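Local coordinates for protein hepatocyte growth factor-regulated tyrosine kinase substrate (Drosophila melanogaster, PDB 1DVP) that is essential for endosomal membrane invagination and multivesicular body formation, promotes degradation of active tyrosine kinase receptors, and binds ubiquitin, at residues T14-L19 / S53-S58; L66-K71 / T151-P156; L109-A114 / T139-R144; Q190-Q195 / E206-D211. One frame throughout, in Å; residues are numbered along the deposited sequence.

From the N terminus, interaction 1 comes first: it joins the turn after helix 5-14 to the start of helix 56-72, closing a loop that holds helices 23-34 and 40-51. Further along that same helix, interaction 2 opens and reaches to residues 151-156, between helix 125-135 and strand 178-179, closing a long loop. Interaction 3 lies within this long loop, laying segment 139-144 on helix 100-116; the two contacts touch where Leu66 and Val70 pack on Trp113. Interaction 4 follows separately, a short hairpin closure inside the zinc finger, its centre about 23 Å from that of interaction 2.

Interaction 1 of 4, residues T14-L19 / S53-S58; sequences TSHLRL and SPNPHS
The hydroxyl of Ser58 makes the one direct hydrogen bond between the two segments, its OG donating to Thr14 O at 2.7 Å. The donor sits almost in line with the carbonyl, at a C=O...donor angle of 167°, and Ser58 CA adds a CA-H...O contact to the same oxygen. With OG beside its own backbone N (chi1 -66°), Ser58 presents the hydroxyl to the carbonyl of Thr14. Thr14 OG1 is bonded to Leu10 O of helix 5-14.

Two residues further on, His16 CB rests against the amide of Asn55, 3.4 Å from ND2. The two side chains cross at about a right angle, and imidazole and amide planes are turned 48° apart. Asn55 is the N-cap of helix 56-72: its OD1 accepts from Ser58 N at 3.0 Å, and weakly from His57 N, so the amide that His16 CB touches is itself fixed by the helix start. Ser15 to Arg18 form a type I beta turn, with Arg18 N bonded to Ser15 O. In the VHS superhelix, the turn that leads from helix 5-14 to helix 23-34 is thus set against the first turn of helix 56-72.

Interaction 2 of 4, residues L66-K71 / T151-P156; sequences LESIVK and TADTAP
Thr151 O lies beside the aliphatic chain of Lys71, 3.5 Å from its CD, in the loop between helix 125-135 and strand 178-179, which here passes helix 56-72 of the VHS superhelix. Ala152 comes next, its CA 3.8 Å from Lys71 O, so backbone and side chain of this one lysine both meet the loop. Asp153 then turns its carboxylate back to the helix. Lys71 CG stands anti to the backbone N (chi1 177°) and the chain bends at chi3 (102°), which brings NZ across the aspartate at about a right angle, in a salt bridge of 3.1 Å from NZ to Asp153 OD2. With Lys71 cut back to an alanine, the Asp153 carboxylate would probably lose its charged mate, and a gap would be likely beside Thr151 O.

The backbone of Asp153 is held as well, its N donating to Asn72 OD1. Phe173 of the second subunit packs on residues 152-154, adding a contact from the other chain to this part of the loop. On the helix side Ser68 OG, bonded to Leu64 O, also meets a water at 3.0 Å; that water donates weakly to Asp153 OD1, 3.4 Å away.

Interaction 3 of 4, residues L109-A114 / T139-R144; sequences LVQTWA and TFPELR
Phe140 slants its ring against two neighbouring residues of helix 100-116, meeting them with the CD2-CE2 side. Gln111 CB lies 3.8 Å from Phe140 CD2, and Val110 CG1 is 4.1 Å from Phe140 CE2. Both approach the ring obliquely, and the valine and phenylalanine side chains cross at about a right angle. The ring reaches this place because Phe140 CG stands anti to its carbonyl carbon (chi1 -81°), while Val110 offers the methyl that is anti to its backbone N.

Gln111 carries most of the contact. Its CG is likewise anti to the backbone N (chi1 169°), and the chain runs out extended from the helix, past Phe140. Segment 139-144 has no regular secondary structure; after helix 125-135 it folds back along helix 100-116 of the VHS superhelix. Met130, Leu133 and Lys134 of helix 125-135 also touch Phe140, so its side chain meets both helices.

Pro141 lies near Gln111 and also touches Glu108, one turn before Gln111's neighbour Thr112 on the helix. Beyond it the end of the Leu143 side chain lies near Gln111, though its exact place is doubtful, and Leu143 also touches Tyr115.

Interaction 4 of 4, residues Q190-Q195 / E206-D211; sequences QCTAKQ and EVRVCD. With ZN (zinc ion), chain C; ZN (zinc ion), chain B.
Arg208 CG stands anti to its backbone N (chi1 174°) and the chain bends at chi3 (-58°), bringing the guanidinium beside Thr192, with Thr192 CB at its edge; Thr192 OG1 lies between its own backbone N and carbonyl carbon. Here in the FYVE zinc finger, strands 194-198 and 206-209 pair antiparallel, and each segment supplies a cysteine to a different zinc ion. Arg208 NH1 donates to Thr192 OG1 at 3.2 Å, the hydroxyl lying 23° out of the guanidinium plane; OG1 is also bonded to Cys188 O. Arg208 NE binds a citrate, probably from the crystallisation liquor. A leucine in place of Arg208 would probably leave Thr192 OG1 without its guanidinium partner and the citrate without this charge.

Val209 N bonds nearly straight to Lys194 O, at 3.1 Å. Where strand 206-209 begins, the amide of Gln195 crosses the carboxylate of Glu206 with planes almost perpendicular, and NE2 donates only weakly to OE2. Past the strands, Asp211 N donates to Cys191 O at 3.1 Å, joining the two metal sites through backbone: Cys191 serves one zinc with Cys164, Cys167 and Cys188, Cys210 the other with Cys180, Cys183 and Cys213. Lys194 NZ reaches Asp211 OD1 at 3.1 Å in a salt bridge, coming from above the carboxylate plane.

Interaction 1 of 4, residues T14-L19 / S53-S58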
loop_
_atom_site.group_PDB
_atom_site.type_symbol
_atom_site.label_atom_id
_atom_site.label_comp_id
_atom_site.label_asym_id
_atom_site.label_seq_id
_atom_site.Cartn_x
_atom_site.Cartn_y
_atom_site.Cartn_z
ATOM N N THR A 14 16.162 9.222 25.745
ATOM C CA THR A 14 15.764 9.227 27.161
ATOM C C THR A 14 15.755 10.631 27.783
ATOM O O THR A 14 15.616 10.781 28.997
ATOM C CB THR A 14 16.693 8.384 28.003
ATOM O OG1 THR A 14 18.028 8.887 27.848
ATOM C CG2 THR A 14 16.600 6.928 27.597
ATOM N N SER A 15 15.927 11.640 26.946
ATOM C CA SER A 15 15.919 13.025 27.368
ATOM C C SER A 15 14.608 13.441 28.061
ATOM O O SER A 15 13.521 13.291 27.502
ATOM C CB SER A 15 16.149 13.911 26.138
ATOM O OG SER A 15 16.036 15.279 26.501
ATOM N N HIS A 16 14.711 13.991 29.269
ATOM C CA HIS A 16 13.513 14.403 29.986
ATOM C C HIS A 16 12.736 15.516 29.267
ATOM O O HIS A 16 11.562 15.749 29.559
ATOM C CB HIS A 16 13.860 14.830 31.415
ATOM C CG HIS A 16 14.680 16.076 31.477
ATOM N ND1 HIS A 16 16.015 16.105 31.122
ATOM C CD2 HIS A 16 14.324 17.360 31.699
ATOM C CE1 HIS A 16 16.437 17.355 31.112
ATOM N NE2 HIS A 16 15.430 18.136 31.457
ATOM N N LEU A 17 13.369 16.163 28.290
ATOM C CA LEU A 17 12.723 17.240 27.532
ATOM C C LEU A 17 11.672 16.785 26.504
ATOM O O LEU A 17 10.770 17.556 26.135
ATOM C CB LEU A 17 13.793 18.090 26.830
ATOM C CG LEU A 17 14.795 18.717 27.794
ATOM C CD1 LEU A 17 15.931 19.390 27.030
ATOM C CD2 LEU A 17 14.049 19.741 28.681
ATOM N N ARG A 18 11.786 15.538 26.035
ATOM C CA ARG A 18 10.839 15.013 25.066
ATOM C C ARG A 18 9.491 14.810 25.753
ATOM O O ARG A 18 9.434 14.311 26.877
ATOM C CB ARG A 18 11.354 13.690 24.488
ATOM C CG ARG A 18 12.634 13.825 23.635
ATOM C CD ARG A 18 12.317 14.401 22.261
ATOM N NE ARG A 18 11.200 13.666 21.660
ATOM C CZ ARG A 18 10.712 13.862 20.448
ATOM N NH1 ARG A 18 11.228 14.782 19.644
ATOM N NH2 ARG A 18 9.683 13.140 20.045
ATOM N N LEU A 19 8.416 15.202 25.069
ATOM C CA LEU A 19 7.063 15.100 25.620
ATOM C C LEU A 19 6.355 13.865 25.087
ATOM O O LEU A 19 5.295 13.445 25.582
ATOM C CB LEU A 19 6.283 16.389 25.310
ATOM C CG LEU A 19 6.830 17.562 26.156
ATOM C CD1 LEU A 19 6.136 18.866 25.795
ATOM C CD2 LEU A 19 6.630 17.270 27.663
ATOM N N SER A 53 18.062 6.704 36.098
ATOM C CA SER A 53 18.104 8.158 36.041
ATOM C C SER A 53 17.155 8.686 37.120
ATOM O O SER A 53 16.076 8.127 37.338
ATOM C CB SER A 53 17.628 8.666 34.694
ATOM O OG SER A 53 17.730 10.082 34.640
ATOM N N PRO A 54 17.561 9.750 37.822
ATOM C CA PRO A 54 16.722 10.332 38.874
ATOM C C PRO A 54 15.484 10.983 38.301
ATOM O O PRO A 54 14.559 11.312 39.024
ATOM C CB PRO A 54 17.635 11.354 39.527
ATOM C CG PRO A 54 19.031 10.792 39.243
ATOM C CD PRO A 54 18.924 10.301 37.850
ATOM N N ASN A 55 15.463 11.197 36.995
ATOM C CA ASN A 55 14.289 11.829 36.403
ATOM C C ASN A 55 13.276 10.738 36.085
ATOM O O ASN A 55 13.638 9.709 35.531
ATOM C CB ASN A 55 14.691 12.610 35.152
ATOM C CG ASN A 55 13.522 13.354 34.528
ATOM O OD1 ASN A 55 12.666 12.767 33.865
ATOM N ND2 ASN A 55 13.480 14.664 34.749
ATOM N N PRO A 56 11.995 10.949 36.438
ATOM C CA PRO A 56 10.943 9.954 36.182
ATOM C C PRO A 56 10.676 9.729 34.700
ATOM O O PRO A 56 10.361 8.615 34.302
ATOM C CB PRO A 56 9.730 10.541 36.900
ATOM C CG PRO A 56 9.925 12.043 36.676
ATOM C CD PRO A 56 11.415 12.209 36.954
ATOM N N HIS A 57 10.773 10.794 33.905
ATOM C CA HIS A 57 10.553 10.709 32.455
ATOM C C HIS A 57 11.717 9.990 31.751
ATOM O O HIS A 57 11.486 9.083 30.959
ATOM C CB HIS A 57 10.337 12.104 31.868
ATOM C CG HIS A 57 9.257 12.877 32.563
ATOM N ND1 HIS A 57 9.524 13.913 33.433
ATOM C CD2 HIS A 57 7.912 12.710 32.577
ATOM C CE1 HIS A 57 8.389 14.348 33.954
ATOM N NE2 HIS A 57 7.400 13.635 33.452
ATOM N N SER A 58 12.954 10.388 32.047
ATOM C CA SER A 58 14.116 9.721 31.474
ATOM C C SER A 58 14.118 8.227 31.841
ATOM O O SER A 58 14.421 7.336 31.013
ATOM C CB SER A 58 15.415 10.339 31.996
ATOM O OG SER A 58 15.569 11.675 31.564
#

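Interaction 2 of 4, residues L66-K71 / T151-P156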
loop_
_atom_site.group_PDB
_atom_site.type_symbol
_atom_site.label_atom_id
_atom_site.label_comp_id
_atom_site.label_asym_id
_atom_site.label_seq_id
_atom_site.Cartn_x
_atom_site.Cartn_y
_atom_site.Cartn_z
ATOM N N LEU A 66 14.150 -0.133 26.088
ATOM C CA LEU A 66 14.324 -1.548 26.394
ATOM C C LEU A 66 13.245 -2.422 25.743
ATOM O O LEU A 66 13.540 -3.454 25.174
ATOM C CB LEU A 66 14.294 -1.736 27.916
ATOM C CG LEU A 66 15.197 -2.828 28.532
ATOM C CD1 LEU A 66 14.588 -3.184 29.905
ATOM C CD2 LEU A 66 15.344 -4.078 27.634
ATOM N N GLU A 67 11.993 -2.008 25.825
ATOM C CA GLU A 67 10.902 -2.756 25.219
ATOM C C GLU A 67 11.155 -2.936 23.712
ATOM O O GLU A 67 10.923 -4.006 23.142
ATOM C CB GLU A 67 9.600 -2.011 25.451
ATOM C CG GLU A 67 8.345 -2.603 24.770
ATOM C CD GLU A 67 7.127 -1.704 25.030
ATOM O OE1 GLU A 67 7.297 -0.720 25.804
ATOM O OE2 GLU A 67 6.029 -1.954 24.479
ATOM N N SER A 68 11.645 -1.864 23.090
ATOM C CA SER A 68 11.919 -1.842 21.662
ATOM C C SER A 68 13.041 -2.734 21.195
ATOM O O SER A 68 12.903 -3.363 20.151
ATOM C CB SER A 68 12.202 -0.408 21.189
ATOM O OG SER A 68 11.083 0.392 21.428
ATOM N N ILE A 69 14.158 -2.786 21.914
ATOM C CA ILE A 69 15.225 -3.658 21.422
ATOM C C ILE A 69 14.884 -5.133 21.667
ATOM O O ILE A 69 15.279 -6.004 20.899
ATOM C CB ILE A 69 16.635 -3.287 22.027
ATOM C CG1 ILE A 69 16.663 -3.495 23.548
ATOM C CG2 ILE A 69 16.956 -1.820 21.725
ATOM C CD1 ILE A 69 18.102 -3.421 24.138
ATOM N N VAL A 70 14.120 -5.406 22.725
ATOM C CA VAL A 70 13.739 -6.776 23.009
ATOM C C VAL A 70 12.817 -7.163 21.891
ATOM O O VAL A 70 12.858 -8.274 21.365
ATOM C CB VAL A 70 12.976 -6.914 24.363
ATOM C CG1 VAL A 70 12.218 -8.293 24.423
ATOM C CG2 VAL A 70 13.958 -6.844 25.506
ATOM N N LYS A 71 11.951 -6.243 21.512
ATOM C CA LYS A 71 11.034 -6.555 20.447
ATOM C C LYS A 71 11.642 -6.565 19.016
ATOM O O LYS A 71 11.240 -7.388 18.169
ATOM C CB LYS A 71 9.866 -5.589 20.489
ATOM C CG LYS A 71 8.894 -5.791 19.382
ATOM C CD LYS A 71 7.575 -5.205 19.745
ATOM C CE LYS A 71 7.394 -3.871 19.045
ATOM N NZ LYS A 71 6.057 -3.309 19.416
ATOM N N THR A 151 5.533 -9.101 17.562
ATOM C CA THR A 151 6.080 -8.869 16.229
ATOM C C THR A 151 6.801 -7.518 16.231
ATOM O O THR A 151 6.317 -6.541 16.819
ATOM C CB THR A 151 4.964 -8.839 15.132
ATOM O OG1 THR A 151 4.198 -7.626 15.243
ATOM C CG2 THR A 151 4.030 -10.051 15.270
ATOM N N ALA A 152 7.960 -7.470 15.580
ATOM C CA ALA A 152 8.745 -6.244 15.511
ATOM C C ALA A 152 7.929 -5.049 15.015
ATOM O O ALA A 152 6.814 -5.207 14.472
ATOM C CB ALA A 152 9.958 -6.452 14.600
ATOM N N ASP A 153 8.485 -3.854 15.245
ATOM C CA ASP A 153 7.900 -2.596 14.778
ATOM C C ASP A 153 8.081 -2.595 13.241
ATOM O O ASP A 153 9.146 -2.269 12.732
ATOM C CB ASP A 153 8.666 -1.381 15.351
ATOM C CG ASP A 153 8.429 -1.160 16.846
ATOM O OD1 ASP A 153 9.381 -0.721 17.528
ATOM O OD2 ASP A 153 7.301 -1.404 17.335
ATOM N N THR A 154 7.074 -3.010 12.497
ATOM C CA THR A 154 7.177 -2.983 11.030
ATOM C C THR A 154 5.761 -2.962 10.485
ATOM O O THR A 154 4.882 -3.661 10.997
ATOM C CB THR A 154 7.954 -4.218 10.437
ATOM O OG1 THR A 154 9.336 -4.180 10.842
ATOM C CG2 THR A 154 7.886 -4.201 8.906
ATOM N N ALA A 155 5.544 -2.126 9.479
ATOM C CA ALA A 155 4.230 -1.982 8.845
ATOM C C ALA A 155 3.718 -3.307 8.272
ATOM O O ALA A 155 4.415 -3.975 7.505
ATOM C CB ALA A 155 4.306 -0.929 7.739
ATOM N N PRO A 156 2.476 -3.689 8.618
ATOM C CA PRO A 156 1.892 -4.943 8.123
ATOM C C PRO A 156 1.873 -4.922 6.579
ATOM O O PRO A 156 1.917 -3.829 5.978
ATOM C CB PRO A 156 0.478 -4.881 8.664
ATOM C CG PRO A 156 0.140 -3.425 8.371
ATOM C CD PRO A 156 1.407 -2.726 8.949
HETATM O O HOH W 1 8.537 -1.039 20.840
#

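Interaction 3 of 4, residues L109-A114 / T139-R144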
loop_
_atom_site.group_PDB
_atom_site.type_symbol
_atom_site.label_atom_id
_atom_site.label_comp_id
_atom_site.label_asym_id
_atom_site.label_seq_id
_atom_site.Cartn_x
_atom_site.Cartn_y
_atom_site.Cartn_z
ATOM N N LEU A 109 5.909 -4.676 31.361
ATOM C CA LEU A 109 6.922 -5.329 30.525
ATOM C C LEU A 109 7.168 -6.759 30.988
ATOM O O LEU A 109 7.227 -7.680 30.183
ATOM C CB LEU A 109 8.244 -4.528 30.524
ATOM C CG LEU A 109 8.181 -3.109 29.895
ATOM C CD1 LEU A 109 9.552 -2.470 29.928
ATOM C CD2 LEU A 109 7.693 -3.155 28.458
ATOM N N VAL A 110 7.303 -6.939 32.297
ATOM C CA VAL A 110 7.517 -8.280 32.842
ATOM C C VAL A 110 6.428 -9.237 32.364
ATOM O O VAL A 110 6.720 -10.327 31.957
ATOM C CB VAL A 110 7.485 -8.267 34.369
ATOM C CG1 VAL A 110 7.289 -9.733 34.897
ATOM C CG2 VAL A 110 8.760 -7.644 34.910
ATOM N N GLN A 111 5.172 -8.798 32.425
ATOM C CA GLN A 111 4.002 -9.583 32.021
ATOM C C GLN A 111 3.957 -9.752 30.507
ATOM O O GLN A 111 3.660 -10.842 29.988
ATOM C CB GLN A 111 2.725 -8.882 32.523
ATOM C CG GLN A 111 1.441 -9.430 31.959
ATOM C CD GLN A 111 0.200 -8.715 32.494
ATOM O OE1 GLN A 111 -0.024 -7.523 32.224
ATOM N NE2 GLN A 111 -0.602 -9.439 33.273
ATOM N N THR A 112 4.241 -8.669 29.780
ATOM C CA THR A 112 4.267 -8.760 28.327
ATOM C C THR A 112 5.292 -9.806 27.948
ATOM O O THR A 112 5.055 -10.671 27.116
ATOM C CB THR A 112 4.711 -7.442 27.676
ATOM O OG1 THR A 112 3.685 -6.454 27.864
ATOM C CG2 THR A 112 4.991 -7.691 26.151
ATOM N N TRP A 113 6.450 -9.710 28.575
ATOM C CA TRP A 113 7.508 -10.642 28.264
ATOM C C TRP A 113 7.186 -12.075 28.704
ATOM O O TRP A 113 7.584 -13.044 28.044
ATOM C CB TRP A 113 8.810 -10.134 28.885
ATOM C CG TRP A 113 9.291 -8.829 28.235
ATOM C CD1 TRP A 113 9.064 -8.434 26.944
ATOM C CD2 TRP A 113 10.149 -7.842 28.814
ATOM N NE1 TRP A 113 9.729 -7.266 26.681
ATOM C CE2 TRP A 113 10.411 -6.873 27.804
ATOM C CE3 TRP A 113 10.740 -7.673 30.076
ATOM C CZ2 TRP A 113 11.240 -5.752 28.027
ATOM C CZ3 TRP A 113 11.575 -6.542 30.295
ATOM C CH2 TRP A 113 11.810 -5.607 29.274
ATOM N N ALA A 114 6.469 -12.207 29.819
ATOM C CA ALA A 114 6.100 -13.537 30.289
ATOM C C ALA A 114 5.241 -14.197 29.219
ATOM O O ALA A 114 5.485 -15.343 28.855
ATOM C CB ALA A 114 5.336 -13.450 31.629
ATOM N N THR A 139 0.139 -5.933 41.918
ATOM C CA THR A 139 -0.986 -6.069 40.985
ATOM C C THR A 139 -0.464 -5.736 39.575
ATOM O O THR A 139 0.231 -4.732 39.398
ATOM C CB THR A 139 -2.138 -5.069 41.319
ATOM O OG1 THR A 139 -2.707 -5.374 42.602
ATOM C CG2 THR A 139 -3.232 -5.147 40.256
ATOM N N PHE A 140 -0.792 -6.558 38.577
ATOM C CA PHE A 140 -0.313 -6.304 37.220
ATOM C C PHE A 140 -1.344 -5.615 36.347
ATOM O O PHE A 140 -2.539 -5.822 36.520
ATOM C CB PHE A 140 0.151 -7.601 36.539
ATOM C CG PHE A 140 1.535 -8.028 36.939
ATOM C CD1 PHE A 140 1.761 -8.664 38.160
ATOM C CD2 PHE A 140 2.619 -7.753 36.122
ATOM C CE1 PHE A 140 3.043 -9.016 38.558
ATOM C CE2 PHE A 140 3.907 -8.100 36.510
ATOM C CZ PHE A 140 4.121 -8.734 37.735
ATOM N N PRO A 141 -0.882 -4.790 35.386
ATOM C CA PRO A 141 -1.748 -4.047 34.461
ATOM C C PRO A 141 -2.620 -4.976 33.643
ATOM O O PRO A 141 -2.488 -6.203 33.713
ATOM C CB PRO A 141 -0.757 -3.288 33.582
ATOM C CG PRO A 141 0.470 -3.140 34.489
ATOM C CD PRO A 141 0.541 -4.495 35.129
ATOM N N GLU A 142 -3.509 -4.390 32.858
ATOM C CA GLU A 142 -4.393 -5.182 32.025
ATOM C C GLU A 142 -3.638 -5.752 30.839
ATOM O O GLU A 142 -2.871 -5.053 30.170
ATOM C CB GLU A 142 -5.562 -4.330 31.546
ATOM C CG GLU A 142 -6.702 -4.291 32.540
ATOM C CD GLU A 142 -7.705 -5.402 32.303
ATOM O OE1 GLU A 142 -8.714 -5.136 31.592
ATOM O OE2 GLU A 142 -7.468 -6.529 32.815
ATOM N N LEU A 143 -3.871 -7.032 30.582
ATOM C CA LEU A 143 -3.219 -7.712 29.485
ATOM C C LEU A 143 -3.777 -7.245 28.155
ATOM O O LEU A 143 -4.967 -6.970 28.029
ATOM C CB LEU A 143 -3.400 -9.223 29.633
ATOM C CG LEU A 143 -2.261 -10.106 29.117
ATOM C CD1 LEU A 143 -2.198 -10.039 27.619
ATOM C CD2 LEU A 143 -0.946 -9.667 29.716
ATOM N N ARG A 144 -2.903 -7.157 27.160
ATOM C CA ARG A 144 -3.306 -6.730 25.833
ATOM C C ARG A 144 -3.094 -7.835 24.785
ATOM O O ARG A 144 -3.869 -7.950 23.829
ATOM C CB ARG A 144 -2.520 -5.477 25.442
ATOM C CG ARG A 144 -3.328 -4.492 24.642
ATOM C CD ARG A 144 -3.937 -5.143 23.400
ATOM N NE ARG A 144 -3.113 -4.960 22.205
ATOM C CZ ARG A 144 -3.399 -5.494 21.018
ATOM N NH1 ARG A 144 -4.485 -6.250 20.875
ATOM N NH2 ARG A 144 -2.614 -5.259 19.968
#

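Interaction 4 of 4, residues Q190-Q195 / E206-D211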
loop_
_atom_site.group_PDB
_atom_site.type_symbol
_atom_site.label_atom_id
_atom_site.label_comp_id
_atom_site.label_asym_id
_atom_site.label_seq_id
_atom_site.Cartn_x
_atom_site.Cartn_y
_atom_site.Cartn_z
ATOM N N GLN A 190 -14.393 6.665 2.504
ATOM C CA GLN A 190 -15.105 7.096 3.696
ATOM C C GLN A 190 -14.748 6.306 4.930
ATOM O O GLN A 190 -14.953 6.808 6.001
ATOM C CB GLN A 190 -16.651 7.079 3.531
ATOM C CG GLN A 190 -17.045 7.816 2.326
ATOM C CD GLN A 190 -18.494 7.592 2.035
ATOM O OE1 GLN A 190 -19.361 8.191 2.673
ATOM N NE2 GLN A 190 -18.776 6.685 1.126
ATOM N N CYS A 191 -14.225 5.079 4.811
ATOM C CA CYS A 191 -13.783 4.398 6.031
ATOM C C CYS A 191 -12.296 4.686 6.376
ATOM O O CYS A 191 -11.802 4.162 7.350
ATOM C CB CYS A 191 -13.971 2.878 5.929
ATOM S SG CYS A 191 -15.750 2.366 6.053
ATOM N N THR A 192 -11.612 5.490 5.562
ATOM C CA THR A 192 -10.194 5.856 5.768
ATOM C C THR A 192 -10.017 7.345 5.471
ATOM O O THR A 192 -9.081 7.750 4.783
ATOM C CB THR A 192 -9.224 5.019 4.809
ATOM O OG1 THR A 192 -9.745 4.990 3.465
ATOM C CG2 THR A 192 -9.115 3.641 5.309
ATOM N N ALA A 193 -10.938 8.162 5.980
ATOM C CA ALA A 193 -10.875 9.608 5.718
ATOM C C ALA A 193 -10.036 10.365 6.790
ATOM O O ALA A 193 -9.797 11.577 6.685
ATOM C CB ALA A 193 -12.358 10.194 5.600
ATOM N N LYS A 194 -9.593 9.659 7.814
ATOM C CA LYS A 194 -8.777 10.271 8.864
ATOM C C LYS A 194 -7.321 9.813 8.697
ATOM O O LYS A 194 -7.006 8.829 8.021
ATOM C CB LYS A 194 -9.250 9.877 10.265
ATOM C CG LYS A 194 -10.720 10.284 10.632
ATOM C CD LYS A 194 -11.031 9.818 12.056
ATOM C CE LYS A 194 -12.550 9.646 12.355
ATOM N NZ LYS A 194 -12.775 8.208 12.737
ATOM N N GLN A 195 -6.433 10.554 9.324
ATOM C CA GLN A 195 -5.022 10.242 9.230
ATOM C C GLN A 195 -4.360 10.574 10.538
ATOM O O GLN A 195 -4.950 11.253 11.400
ATOM C CB GLN A 195 -4.411 11.030 8.096
ATOM C CG GLN A 195 -4.577 12.521 8.213
ATOM C CD GLN A 195 -3.952 13.202 7.018
ATOM O OE1 GLN A 195 -4.032 12.667 5.900
ATOM N NE2 GLN A 195 -3.322 14.387 7.226
ATOM N N GLU A 206 1.480 12.433 9.032
ATOM C CA GLU A 206 0.158 11.853 9.187
ATOM C C GLU A 206 -0.191 11.141 7.885
ATOM O O GLU A 206 -0.123 11.744 6.822
ATOM C CB GLU A 206 -0.853 12.945 9.484
ATOM C CG GLU A 206 -0.770 13.367 10.928
ATOM C CD GLU A 206 -1.825 14.359 11.322
ATOM O OE1 GLU A 206 -1.829 14.785 12.501
ATOM O OE2 GLU A 206 -2.651 14.712 10.452
ATOM N N VAL A 207 -0.540 9.864 7.983
ATOM C CA VAL A 207 -0.875 9.068 6.824
ATOM C C VAL A 207 -2.316 8.502 6.978
ATOM O O VAL A 207 -2.887 8.486 8.068
ATOM C CB VAL A 207 0.133 7.897 6.669
ATOM C CG1 VAL A 207 1.538 8.417 6.296
ATOM C CG2 VAL A 207 0.213 7.113 7.966
ATOM N N ARG A 208 -2.880 7.992 5.879
ATOM C CA ARG A 208 -4.248 7.446 5.889
ATOM C C ARG A 208 -4.384 6.201 6.801
ATOM O O ARG A 208 -3.540 5.335 6.721
ATOM C CB ARG A 208 -4.621 7.079 4.438
ATOM C CG ARG A 208 -5.978 6.352 4.317
ATOM C CD ARG A 208 -6.153 5.741 2.951
ATOM N NE ARG A 208 -6.060 6.767 1.924
ATOM C CZ ARG A 208 -7.040 7.589 1.568
ATOM N NH1 ARG A 208 -8.215 7.520 2.156
ATOM N NH2 ARG A 208 -6.845 8.463 0.602
ATOM N N VAL A 209 -5.400 6.149 7.696
ATOM C CA VAL A 209 -5.665 4.976 8.523
ATOM C C VAL A 209 -7.207 4.671 8.495
ATOM O O VAL A 209 -8.012 5.544 8.217
ATOM C CB VAL A 209 -5.241 5.170 9.998
ATOM C CG1 VAL A 209 -3.709 5.262 10.124
ATOM C CG2 VAL A 209 -5.835 6.440 10.579
ATOM N N CYS A 210 -7.605 3.447 8.776
ATOM C CA CYS A 210 -9.017 3.100 8.824
ATOM C C CYS A 210 -9.582 3.510 10.218
ATOM O O CYS A 210 -8.842 3.785 11.189
ATOM C CB CYS A 210 -9.197 1.589 8.599
ATOM S SG CYS A 210 -8.742 0.636 10.006
ATOM N N ASP A 211 -10.903 3.530 10.296
ATOM C CA ASP A 211 -11.599 3.908 11.514
ATOM C C ASP A 211 -11.251 3.018 12.681
ATOM O O ASP A 211 -10.971 3.510 13.724
ATOM C CB ASP A 211 -13.117 3.947 11.248
ATOM C CG ASP A 211 -13.486 5.157 10.429
ATOM O OD1 ASP A 211 -12.684 6.083 10.433
ATOM O OD2 ASP A 211 -14.542 5.216 9.793
HETATM ZN ZN ZN C . -6.450 -0.083 9.788
HETATM ZN ZN ZN B . -15.915 1.460 3.853
HETATM O O HOH W 2 -13.294 7.826 7.960
HETATM O O HOH W 3 -10.220 7.096 8.906
#